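Kappa-carrageenase (Zobellia galactanivorans, PDB 5OCR) probably hydrolyses the red-algal polysaccharide kappa-carrageenan, acting through the family 16 glycoside hydrolase domain that makes up this part of a longer protein. Local coordinates at residues E103-G108 / V277-V282; P117-Y122 / M233-S238; H201-E206 / W214-V219; L237-R242 / T273-D278. One frame throughout, in Å; residues are numbered along the deposited sequence. Where two conformers were deposited one is given.

Interaction 1 of 4, residues E103-G108 / V277-V282. With MG (magnesium ion), chain F.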
# COMPACT_ATOMS: atom_id res chain seq x y z
N GLU A 103 -1.08 -7.08 -9.61
CA GLU A 103 -0.58 -5.96 -10.42
C GLU A 103 -1.56 -4.83 -10.40
O GLU A 103 -2.80 -5.12 -10.42
CB GLU A 103 -0.49 -6.54 -11.88
CG GLU A 103 0.22 -5.52 -12.83
CD GLU A 103 0.39 -6.09 -14.26
OE1 GLU A 103 1.32 -6.91 -14.42
OE2 GLU A 103 -0.40 -5.71 -15.16
N ALA A 104 -1.07 -3.59 -10.36
CA ALA A 104 -1.91 -2.42 -10.47
C ALA A 104 -1.23 -1.39 -11.28
O ALA A 104 0.02 -1.29 -11.30
CB ALA A 104 -2.23 -1.94 -9.02
N LYS A 105 -2.04 -0.67 -12.03
CA LYS A 105 -1.51 0.48 -12.83
C LYS A 105 -1.93 1.78 -12.14
O LYS A 105 -3.15 2.08 -11.94
CB LYS A 105 -1.99 0.35 -14.31
CG LYS A 105 -1.64 1.60 -15.21
CD LYS A 105 -2.16 1.22 -16.60
CE LYS A 105 -2.12 2.40 -17.52
NZ LYS A 105 -2.84 1.87 -18.71
N ILE A 106 -0.92 2.50 -11.66
CA ILE A 106 -1.15 3.59 -10.69
C ILE A 106 -0.42 4.86 -11.07
O ILE A 106 0.78 4.81 -11.52
CB ILE A 106 -0.64 3.13 -9.27
CG1 ILE A 106 -1.46 1.92 -8.72
CG2 ILE A 106 -0.62 4.37 -8.27
CD1 ILE A 106 -0.73 1.22 -7.55
N GLN A 107 -1.11 6.00 -10.89
CA GLN A 107 -0.36 7.25 -10.94
C GLN A 107 -0.43 7.90 -9.56
O GLN A 107 -1.46 7.86 -8.89
CB GLN A 107 -1.10 8.18 -11.94
CG GLN A 107 -0.56 9.63 -11.93
CD GLN A 107 -1.08 10.46 -13.11
OE1 GLN A 107 -1.23 9.97 -14.27
NE2 GLN A 107 -1.44 11.70 -12.82
N GLY A 108 0.68 8.50 -9.16
CA GLY A 108 0.79 9.10 -7.82
C GLY A 108 0.08 10.44 -7.72
O GLY A 108 -0.75 10.81 -8.53
N VAL A 277 -5.95 4.97 -10.13
CA VAL A 277 -5.66 3.59 -10.46
C VAL A 277 -6.47 3.22 -11.73
O VAL A 277 -7.73 3.30 -11.72
CB VAL A 277 -6.10 2.67 -9.30
CG1 VAL A 277 -5.73 1.22 -9.64
CG2 VAL A 277 -5.49 3.05 -7.92
N ASP A 278 -5.78 2.75 -12.77
CA ASP A 278 -6.45 2.33 -13.98
C ASP A 278 -6.93 0.92 -13.84
O ASP A 278 -8.03 0.60 -14.31
CB ASP A 278 -5.44 2.50 -15.16
CG ASP A 278 -6.08 2.30 -16.58
OD1 ASP A 278 -7.30 2.34 -16.71
OD2 ASP A 278 -5.33 1.99 -17.50
N TYR A 279 -6.20 0.03 -13.21
CA TYR A 279 -6.75 -1.34 -12.97
C TYR A 279 -5.99 -1.98 -11.81
O TYR A 279 -4.88 -1.52 -11.44
CB TYR A 279 -6.63 -2.22 -14.24
CG TYR A 279 -5.21 -2.58 -14.67
CD1 TYR A 279 -4.37 -3.44 -13.91
CD2 TYR A 279 -4.72 -2.06 -15.85
CE1 TYR A 279 -3.09 -3.76 -14.35
CE2 TYR A 279 -3.43 -2.35 -16.28
CZ TYR A 279 -2.62 -3.21 -15.53
OH TYR A 279 -1.36 -3.55 -15.96
N VAL A 280 -6.61 -3.03 -11.28
CA VAL A 280 -5.94 -3.96 -10.40
C VAL A 280 -6.27 -5.31 -10.91
O VAL A 280 -7.45 -5.61 -11.27
CB VAL A 280 -6.28 -3.76 -8.92
CG1 VAL A 280 -7.83 -3.84 -8.68
CG2 VAL A 280 -5.51 -4.81 -8.07
N ARG A 281 -5.26 -6.17 -10.96
CA ARG A 281 -5.46 -7.53 -11.50
C ARG A 281 -4.73 -8.54 -10.61
O ARG A 281 -3.59 -8.32 -10.18
CB ARG A 281 -4.96 -7.66 -12.93
CG ARG A 281 -5.71 -6.78 -13.92
CD ARG A 281 -4.98 -6.80 -15.27
NE ARG A 281 -5.69 -5.88 -16.18
CZ ARG A 281 -5.19 -5.31 -17.29
NH1 ARG A 281 -3.95 -5.60 -17.75
NH2 ARG A 281 -5.95 -4.49 -18.00
N VAL A 282 -5.40 -9.65 -10.32
CA VAL A 282 -4.81 -10.71 -9.49
C VAL A 282 -4.94 -12.02 -10.31
O VAL A 282 -6.01 -12.26 -10.94
CB VAL A 282 -5.54 -10.84 -8.18
CG1 VAL A 282 -4.92 -11.97 -7.33
CG2 VAL A 282 -5.42 -9.55 -7.42
MG MG F . -9.45 1.21 -16.13
O HOH W 1 -1.63 -7.25 -17.07
O HOH W 2 -10.63 1.13 -18.22
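Tyr-279 sets its CG between its backbone N and carbonyl carbon (chi1 67°), which leans the ring over the neighbouring strand 103-107, and Glu-103, stretched out from a chi1 of -172°, runs obliquely past its rim. There the phenol gives its proton to Glu-103 OE2 across a very short 2.5 Å from OH, the oxygen lying near the ring plane. The same OE2 takes a second bond from a water that in turn accepts a bond from Arg-281 NH1, while Glu-103 OE1 is held by Thr-12. Both faces of the phenol are occupied. Lys-105 CB makes a CH-pi contact 3.9 Å from the centroid of the Tyr-279 ring, and on the opposite face Arg-281 CZ stands 3.5 Å above the centre of the ring plane, its NE paired with Glu-30. Beyond CB the extended Lys-105 chain runs alongside Asp-278 to a salt bridge, 2.8 Å from NZ to OD2. That leaves Asp-278 OD1, at 2.5 Å, and its carbonyl O to bind the magnesium ion, whose shell includes Glu-30 O, Gly-66 O and a water. Lys-105 N bonds to Tyr-279 O and Lys-105 O takes Asp-278 N at 2.8 Å, while the buried Tyr-279 N has no partner. On the other side of the strands Ala-104 and Ile-106 meet Val-280 and Val-277 beneath Phe-119 and Leu-237. The irregularity at Asp-278 and Tyr-279 resembles a classic beta bulge, at a metal-binding corner of strand 273-285 in the family 16 beta-jellyroll.

Interaction 2 of 4, residues P117-Y122 / M233-S238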
# COMPACT_ATOMS: atom_id res chain seq x y z
N PRO A 117 0.81 6.98 -2.01
CA PRO A 117 0.03 6.03 -2.80
C PRO A 117 0.64 4.63 -2.72
O PRO A 117 1.87 4.49 -2.90
CB PRO A 117 0.20 6.51 -4.25
CG PRO A 117 0.61 7.98 -4.15
CD PRO A 117 1.41 8.07 -2.83
N SER A 118 -0.19 3.64 -2.39
CA SER A 118 0.35 2.31 -2.04
C SER A 118 -0.50 1.21 -2.64
O SER A 118 -1.75 1.37 -2.84
CB SER A 118 0.48 2.14 -0.52
OG SER A 118 -0.79 1.99 0.11
N PHE A 119 0.18 0.12 -3.04
CA PHE A 119 -0.54 -1.12 -3.43
C PHE A 119 0.09 -2.19 -2.54
O PHE A 119 1.33 -2.33 -2.50
CB PHE A 119 -0.18 -1.38 -4.92
CG PHE A 119 -0.71 -2.68 -5.47
CD1 PHE A 119 -2.01 -3.21 -5.10
CD2 PHE A 119 -0.01 -3.32 -6.53
CE1 PHE A 119 -2.46 -4.38 -5.72
CE2 PHE A 119 -0.50 -4.47 -7.13
CZ PHE A 119 -1.74 -5.02 -6.72
N TRP A 120 -0.73 -2.96 -1.81
CA TRP A 120 -0.12 -3.81 -0.78
C TRP A 120 -1.08 -4.90 -0.37
O TRP A 120 -2.29 -4.81 -0.66
CB TRP A 120 0.34 -2.95 0.43
CG TRP A 120 -0.71 -2.09 1.08
CD1 TRP A 120 -1.44 -1.00 0.51
CD2 TRP A 120 -1.17 -2.19 2.46
NE1 TRP A 120 -2.26 -0.46 1.44
CE2 TRP A 120 -2.18 -1.17 2.64
CE3 TRP A 120 -0.82 -3.00 3.55
CZ2 TRP A 120 -2.80 -0.93 3.90
CZ3 TRP A 120 -1.51 -2.83 4.80
CH2 TRP A 120 -2.46 -1.80 4.98
N LEU A 121 -0.53 -5.94 0.23
CA LEU A 121 -1.32 -7.16 0.59
C LEU A 121 -1.13 -7.30 2.09
O LEU A 121 -0.02 -7.16 2.57
CB LEU A 121 -0.79 -8.44 -0.13
CG LEU A 121 -0.31 -8.16 -1.60
CD1 LEU A 121 0.40 -9.38 -2.19
CD2 LEU A 121 -1.52 -7.78 -2.47
N TYR A 122 -2.19 -7.57 2.90
CA TYR A 122 -1.93 -7.70 4.32
C TYR A 122 -2.96 -8.65 4.93
O TYR A 122 -4.07 -8.80 4.41
CB TYR A 122 -1.91 -6.37 5.09
CG TYR A 122 -3.25 -5.74 5.37
CD1 TYR A 122 -4.01 -5.18 4.33
CD2 TYR A 122 -3.71 -5.67 6.65
CE1 TYR A 122 -5.24 -4.56 4.58
CE2 TYR A 122 -4.91 -5.04 6.93
CZ TYR A 122 -5.68 -4.51 5.89
OH TYR A 122 -6.88 -3.94 6.24
N MET A 233 -3.94 -12.93 2.66
CA MET A 233 -3.85 -11.46 2.70
C MET A 233 -4.89 -10.85 1.78
O MET A 233 -5.20 -11.41 0.70
CB MET A 233 -2.47 -11.05 2.14
CG MET A 233 -1.37 -11.42 3.20
SD MET A 233 0.29 -11.15 2.52
CE MET A 233 0.41 -12.42 1.31
N ASN A 234 -5.38 -9.68 2.17
CA ASN A 234 -6.32 -8.88 1.37
C ASN A 234 -5.58 -7.94 0.45
O ASN A 234 -4.48 -7.49 0.79
CB ASN A 234 -7.28 -8.07 2.22
CG ASN A 234 -8.06 -8.95 3.19
OD1 ASN A 234 -7.55 -9.32 4.25
ND2 ASN A 234 -9.27 -9.25 2.85
N VAL A 235 -6.16 -7.81 -0.75
CA VAL A 235 -5.48 -7.02 -1.85
C VAL A 235 -5.89 -5.55 -1.68
O VAL A 235 -7.07 -5.25 -1.64
CB VAL A 235 -5.86 -7.51 -3.28
CG1 VAL A 235 -5.21 -6.59 -4.38
CG2 VAL A 235 -5.44 -8.97 -3.40
N THR A 236 -4.90 -4.64 -1.55
CA THR A 236 -5.22 -3.26 -1.00
C THR A 236 -4.64 -2.17 -1.87
O THR A 236 -3.47 -2.26 -2.17
CB THR A 236 -4.77 -3.13 0.44
OG1 THR A 236 -5.28 -4.30 1.17
CG2 THR A 236 -5.40 -1.81 1.07
N LEU A 237 -5.45 -1.18 -2.24
CA LEU A 237 -4.89 0.07 -2.83
C LEU A 237 -5.33 1.21 -1.90
O LEU A 237 -6.56 1.35 -1.62
CB LEU A 237 -5.53 0.27 -4.20
CG LEU A 237 -5.21 -0.74 -5.30
CD1 LEU A 237 -6.38 -0.84 -6.31
CD2 LEU A 237 -3.91 -0.34 -5.94
N SER A 238 -4.39 2.00 -1.42
CA SER A 238 -4.83 3.07 -0.51
C SER A 238 -3.87 4.27 -0.61
O SER A 238 -2.71 4.14 -1.03
CB SER A 238 -4.88 2.51 0.88
OG SER A 238 -3.57 2.10 1.32
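The Trp-120 indole has Thr-236 over one face, with CB 3.8 Å from the centroid of its five-membered ring, and Ser-238 at its edge. Its far corner, CH2, stands over one face of the Tyr-122 ring, whose edge meets Thr-236 OG1 at 3.4 Å from CE1. Phe-119, on the other side of the strands, receives both Val-235 CG1 and the carbonyl O of Thr-236 at its edge. Trp-120 takes the position between its backbone N and carbonyl carbon (chi1 56°), which lays the indole alongside Thr-236 and brings its N-H to the serine. The bond from NE1 to Ser-238 OG is 2.9 Å long, nearly straight at 164°, and close to the ring plane. Ser-118 OG lies close by, next to a bound glycerol that probably comes from the crystallisation liquor. On the Phe-119 side, Leu-237 CD2 approaches Phe-119 CD1 to 3.5 Å, and Leu-121 CB packs on Met-233 CB at 3.8 Å. The strands run antiparallel, with paired backbone bonds at Ser-118/Ser-238, Trp-120/Thr-236 and Tyr-122/Asn-234; the one from Thr-236 N to Trp-120 O is weak. Tyr-122 OH bonds to Lys-92, and the Asn-234 amide to Ser-93 and Lys-96. Phe-119, Leu-121, Val-235 and Leu-237 thus give the sheet an oily face inside the sandwich, whereas the Trp-120 and serine face is polar and aromatic. Trp-120 also touches Glu-138 and Asp-140, which match the family 16 catalytic signature, so its fixed indole is consistent with a wall of the substrate cleft.

Interaction 3 of 4, residues H201-E206 / W214-V219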
# COMPACT_ATOMS: atom_id res chain seq x y z
N HIS A 201 2.07 3.96 -14.04
CA HIS A 201 3.01 2.86 -14.27
C HIS A 201 2.50 1.62 -13.68
O HIS A 201 1.53 1.62 -12.91
CB HIS A 201 4.38 3.22 -13.60
CG HIS A 201 4.97 4.45 -14.23
ND1 HIS A 201 5.81 4.39 -15.30
CD2 HIS A 201 4.78 5.79 -13.95
CE1 HIS A 201 6.13 5.64 -15.68
NE2 HIS A 201 5.50 6.50 -14.82
N ILE A 202 3.16 0.50 -13.98
CA ILE A 202 2.64 -0.83 -13.62
C ILE A 202 3.47 -1.38 -12.51
O ILE A 202 4.71 -1.50 -12.67
CB ILE A 202 2.78 -1.81 -14.83
CG1 ILE A 202 2.17 -1.22 -16.10
CG2 ILE A 202 2.17 -3.18 -14.50
CD1 ILE A 202 0.72 -0.87 -16.05
N TYR A 203 2.79 -1.72 -11.41
CA TYR A 203 3.48 -2.22 -10.23
C TYR A 203 3.02 -3.63 -10.00
O TYR A 203 1.81 -3.87 -9.83
CB TYR A 203 3.20 -1.28 -9.02
CG TYR A 203 3.65 0.14 -9.26
CD1 TYR A 203 5.04 0.49 -9.09
CD2 TYR A 203 2.75 1.10 -9.78
CE1 TYR A 203 5.41 1.77 -9.31
CE2 TYR A 203 3.17 2.42 -10.05
CZ TYR A 203 4.54 2.70 -9.82
OH TYR A 203 5.06 3.92 -10.00
N GLY A 204 3.96 -4.59 -9.99
CA GLY A 204 3.56 -6.04 -9.93
C GLY A 204 4.31 -6.75 -8.87
O GLY A 204 5.43 -6.37 -8.53
N CYS A 205 3.75 -7.86 -8.41
CA CYS A 205 4.45 -8.70 -7.42
C CYS A 205 4.05 -10.15 -7.66
O CYS A 205 2.78 -10.46 -7.64
CB CYS A 205 4.03 -8.34 -6.02
SG CYS A 205 5.03 -9.06 -4.71
N GLU A 206 5.05 -11.01 -7.72
CA GLU A 206 4.81 -12.43 -7.81
C GLU A 206 5.17 -13.08 -6.49
O GLU A 206 6.30 -12.90 -6.01
CB GLU A 206 5.65 -12.93 -9.00
CG GLU A 206 5.49 -14.41 -9.25
CD GLU A 206 6.44 -14.86 -10.36
OE1 GLU A 206 6.92 -14.00 -11.11
OE2 GLU A 206 6.59 -16.10 -10.60
N TRP A 214 9.35 -8.53 -7.25
CA TRP A 214 8.62 -7.28 -7.59
C TRP A 214 9.01 -6.75 -8.93
O TRP A 214 10.23 -6.84 -9.35
CB TRP A 214 9.02 -6.24 -6.59
CG TRP A 214 8.55 -6.33 -5.16
CD1 TRP A 214 7.52 -5.59 -4.58
CD2 TRP A 214 9.07 -7.20 -4.09
NE1 TRP A 214 7.35 -5.92 -3.25
CE2 TRP A 214 8.32 -6.83 -2.87
CE3 TRP A 214 10.12 -8.13 -4.00
CZ2 TRP A 214 8.56 -7.46 -1.66
CZ3 TRP A 214 10.35 -8.76 -2.80
CH2 TRP A 214 9.61 -8.42 -1.63
N TYR A 215 8.04 -6.17 -9.62
CA TYR A 215 8.26 -5.65 -10.98
C TYR A 215 7.75 -4.24 -11.12
O TYR A 215 6.74 -3.86 -10.57
CB TYR A 215 7.45 -6.52 -11.98
CG TYR A 215 7.84 -7.99 -11.94
CD1 TYR A 215 7.19 -8.87 -11.07
CD2 TYR A 215 8.85 -8.46 -12.81
CE1 TYR A 215 7.55 -10.27 -11.08
CE2 TYR A 215 9.24 -9.83 -12.80
CZ TYR A 215 8.53 -10.69 -11.96
OH TYR A 215 8.93 -12.03 -11.94
N VAL A 216 8.46 -3.40 -11.86
CA VAL A 216 7.94 -2.04 -12.17
C VAL A 216 7.98 -1.94 -13.68
O VAL A 216 9.08 -2.12 -14.28
CB VAL A 216 8.72 -0.91 -11.46
CG1 VAL A 216 8.25 0.50 -11.90
CG2 VAL A 216 8.64 -1.12 -9.96
N ASP A 217 6.86 -1.58 -14.32
CA ASP A 217 6.81 -1.51 -15.77
C ASP A 217 7.46 -2.73 -16.47
O ASP A 217 8.24 -2.57 -17.46
CB ASP A 217 7.46 -0.19 -16.24
CG ASP A 217 6.54 1.02 -16.04
OD1 ASP A 217 5.33 0.84 -15.77
OD2 ASP A 217 7.04 2.14 -16.29
N GLY A 218 7.24 -3.87 -15.89
CA GLY A 218 7.59 -5.19 -16.47
C GLY A 218 9.07 -5.47 -16.30
O GLY A 218 9.63 -6.29 -17.04
N VAL A 219 9.73 -4.78 -15.38
CA VAL A 219 11.17 -5.02 -15.12
C VAL A 219 11.27 -5.57 -13.72
O VAL A 219 10.74 -4.96 -12.80
CB VAL A 219 12.01 -3.78 -15.28
CG1 VAL A 219 13.46 -4.09 -14.93
CG2 VAL A 219 11.85 -3.20 -16.68
O HOH W 3 5.48 -4.26 -13.65
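Strands 201-206 and 214-216 run antiparallel at 165°, joined by paired backbone bonds between Gly-204 and Tyr-215 and by Asp-217 N giving to Ile-202 O. At the Asp-217 end a carboxylate takes over from the backbone: Asp-217 OD1 accepts Ile-202 N at 2.8 Å, nearly along its C-O axis, and OD2 accepts His-201 ND1 at 2.7 Å on its syn side. The second bond is straight (167°) and lies near the imidazole plane, so both oxygens are engaged and the His-201 ring, which also stacks on Trp-194, has its rotation fixed. The strands are the arms of a beta hairpin in the jellyroll, and at Asp-217 the chain reverses again through a type I' turn, Val-216 to Val-219, into strand 219-225. A water links Ile-202 O to Gly-218 N of this turn. Further along, Tyr-215 swings its ring from CG beside the backbone N (chi1 -59°) past side-chain-less Gly-204 to Glu-206, giving its phenol proton to OE1 at 2.9 Å from OH. Ring and carboxylate are almost coplanar, and Glu-206 OE2 bonds to Ser-15. On the opposite side of the sheet Cys-205 SG sits over the five-membered ring of Trp-214, 4.2 Å from its centroid, while the indole NE1 reaches Asp-140 O. Tyr-203 lies beside Val-216, with CE1 4.0 Å from CG1.

Interaction 4 of 4, residues L237-R242 / T273-D278. With MG (magnesium ion), chain F.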
# COMPACT_ATOMS: atom_id res chain seq x y z
N LEU A 237 -5.45 -1.18 -2.24
CA LEU A 237 -4.89 0.07 -2.83
C LEU A 237 -5.33 1.21 -1.90
O LEU A 237 -6.56 1.35 -1.62
CB LEU A 237 -5.53 0.27 -4.20
CG LEU A 237 -5.21 -0.74 -5.30
CD1 LEU A 237 -6.38 -0.84 -6.31
CD2 LEU A 237 -3.91 -0.34 -5.94
N SER A 238 -4.39 2.00 -1.42
CA SER A 238 -4.83 3.07 -0.51
C SER A 238 -3.87 4.27 -0.61
O SER A 238 -2.71 4.14 -1.03
CB SER A 238 -4.88 2.51 0.88
OG SER A 238 -3.57 2.10 1.32
N LEU A 239 -4.36 5.41 -0.13
CA LEU A 239 -3.56 6.65 -0.12
C LEU A 239 -3.25 6.99 1.37
O LEU A 239 -4.17 7.34 2.14
CB LEU A 239 -4.29 7.81 -0.88
CG LEU A 239 -3.48 9.09 -0.94
CD1 LEU A 239 -2.15 8.94 -1.72
CD2 LEU A 239 -4.38 10.13 -1.65
N GLY A 240 -2.00 6.81 1.77
CA GLY A 240 -1.59 7.01 3.15
C GLY A 240 -1.17 8.42 3.42
O GLY A 240 -0.89 9.18 2.46
N LEU A 241 -1.25 8.87 4.69
CA LEU A 241 -0.71 10.17 5.08
C LEU A 241 0.68 10.05 5.60
O LEU A 241 1.07 9.04 6.25
CB LEU A 241 -1.66 10.73 6.20
CG LEU A 241 -1.58 12.19 6.53
CD1 LEU A 241 -2.00 13.02 5.33
CD2 LEU A 241 -2.46 12.50 7.77
N ARG A 242 1.53 11.03 5.25
CA ARG A 242 2.92 11.05 5.68
C ARG A 242 3.34 12.45 6.15
O ARG A 242 2.60 13.38 6.11
CB ARG A 242 3.87 10.72 4.51
CG ARG A 242 3.56 9.33 3.93
CD ARG A 242 4.02 8.26 4.90
NE ARG A 242 3.95 6.87 4.33
CZ ARG A 242 2.91 6.02 4.51
NH1 ARG A 242 1.79 6.44 5.16
NH2 ARG A 242 2.95 4.77 4.04
N THR A 273 -5.68 15.90 -2.37
CA THR A 273 -4.81 15.42 -3.43
C THR A 273 -5.20 13.97 -3.67
O THR A 273 -5.82 13.32 -2.75
CB THR A 273 -3.33 15.56 -2.99
OG1 THR A 273 -2.51 15.30 -4.15
CG2 THR A 273 -2.90 14.56 -1.86
N SER A 274 -4.91 13.44 -4.88
CA SER A 274 -5.47 12.15 -5.24
C SER A 274 -4.42 11.28 -5.89
O SER A 274 -3.52 11.80 -6.54
CB SER A 274 -6.56 12.35 -6.27
OG SER A 274 -7.65 13.11 -5.73
N MET A 275 -4.49 9.96 -5.61
CA MET A 275 -3.88 8.93 -6.49
C MET A 275 -4.91 8.38 -7.46
O MET A 275 -6.11 8.46 -7.21
CB MET A 275 -3.22 7.74 -5.70
CG MET A 275 -4.28 6.98 -4.88
SD MET A 275 -3.55 5.68 -3.87
CE MET A 275 -3.14 4.45 -5.09
N TYR A 276 -4.45 7.76 -8.54
CA TYR A 276 -5.36 7.24 -9.57
C TYR A 276 -4.97 5.82 -9.92
O TYR A 276 -3.74 5.48 -10.05
CB TYR A 276 -5.20 8.09 -10.87
CG TYR A 276 -5.58 9.51 -10.59
CD1 TYR A 276 -6.93 9.89 -10.72
CD2 TYR A 276 -4.63 10.46 -10.20
CE1 TYR A 276 -7.30 11.24 -10.44
CE2 TYR A 276 -5.01 11.80 -9.89
CZ TYR A 276 -6.34 12.14 -10.03
OH TYR A 276 -6.69 13.44 -9.79
N VAL A 277 -5.95 4.97 -10.13
CA VAL A 277 -5.66 3.59 -10.46
C VAL A 277 -6.47 3.22 -11.73
O VAL A 277 -7.73 3.30 -11.72
CB VAL A 277 -6.10 2.67 -9.30
CG1 VAL A 277 -5.73 1.22 -9.64
CG2 VAL A 277 -5.49 3.05 -7.92
N ASP A 278 -5.78 2.75 -12.77
CA ASP A 278 -6.45 2.33 -13.98
C ASP A 278 -6.93 0.92 -13.84
O ASP A 278 -8.03 0.60 -14.31
CB ASP A 278 -5.44 2.50 -15.16
CG ASP A 278 -6.08 2.30 -16.58
OD1 ASP A 278 -7.30 2.34 -16.71
OD2 ASP A 278 -5.33 1.99 -17.50
MG MG F . -9.45 1.21 -16.13
O HOH W 2 -10.63 1.13 -18.22
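Met-275 drives its sulfur against a backbone carbonyl: SD lies 3.3 Å from Ser-238 O, an oxygen already used in strand pairing, which sits roughly on the extension of the CG-SD bond (CG-SD...O about 156°). That direction fits a weak sulfur-oxygen contact of the chalcogen type, though simple close packing would look similar. Met-275 gets there with CG between its backbone N and carbonyl carbon (chi1 63°), and a bend at chi3 (-73°) turns CE along the strand. Leu-239 slides past it in the opposite direction, its CB 3.7 Å from Met-275 SD. The CD2 branch of Leu-239 reaches down to the facing backbone, 3.7 Å from Thr-273 O. These segments belong to the two layers of the beta-jellyroll: their axes pass 7.9 Å apart, too far for backbone pairing, so the contact is made by side chains that fill the space between the sheets. Leu-237 and Val-277 reach toward each other tip to tip, CD1 to CG1, at 4.0 Å. Ile-106 and Leu-70 pack on Met-275, and Pro-117 on Leu-239. On the side turned away from this core, the Ser-238 hydroxyl accepts the indole N-H of Trp-120. Beyond Val-277 the chain turns a corner into the magnesium site at Asp-278. At the far end of 237-242, Arg-242 forms a salt bridge with Glu-143, in a sequence that matches the family 16 signature.

Interaction 4 spans the sandwich that interactions 1 and 2 build layer by layer. It shares Val-277 and Asp-278 with interaction 1 and Leu-237 and Ser-238 with interaction 2, and the centres lie about 11 Å apart in each pairing. Phe-119 of interaction 2 touches both interaction 1 and interaction 3: its CE2 lies 3.4 Å from Ala-104 N and 3.6 Å from Tyr-203 O. Interaction 3 adds the hairpin 200-216 alongside strand 100-107, with Ala-104 O 2.8 Å from Tyr-203 N, but stays about 7 Å from interaction 4 at the nearest atoms. Magnesium sits on the 277-278 side, whereas the probable substrate cleft adjoins interaction 2 and Arg-242.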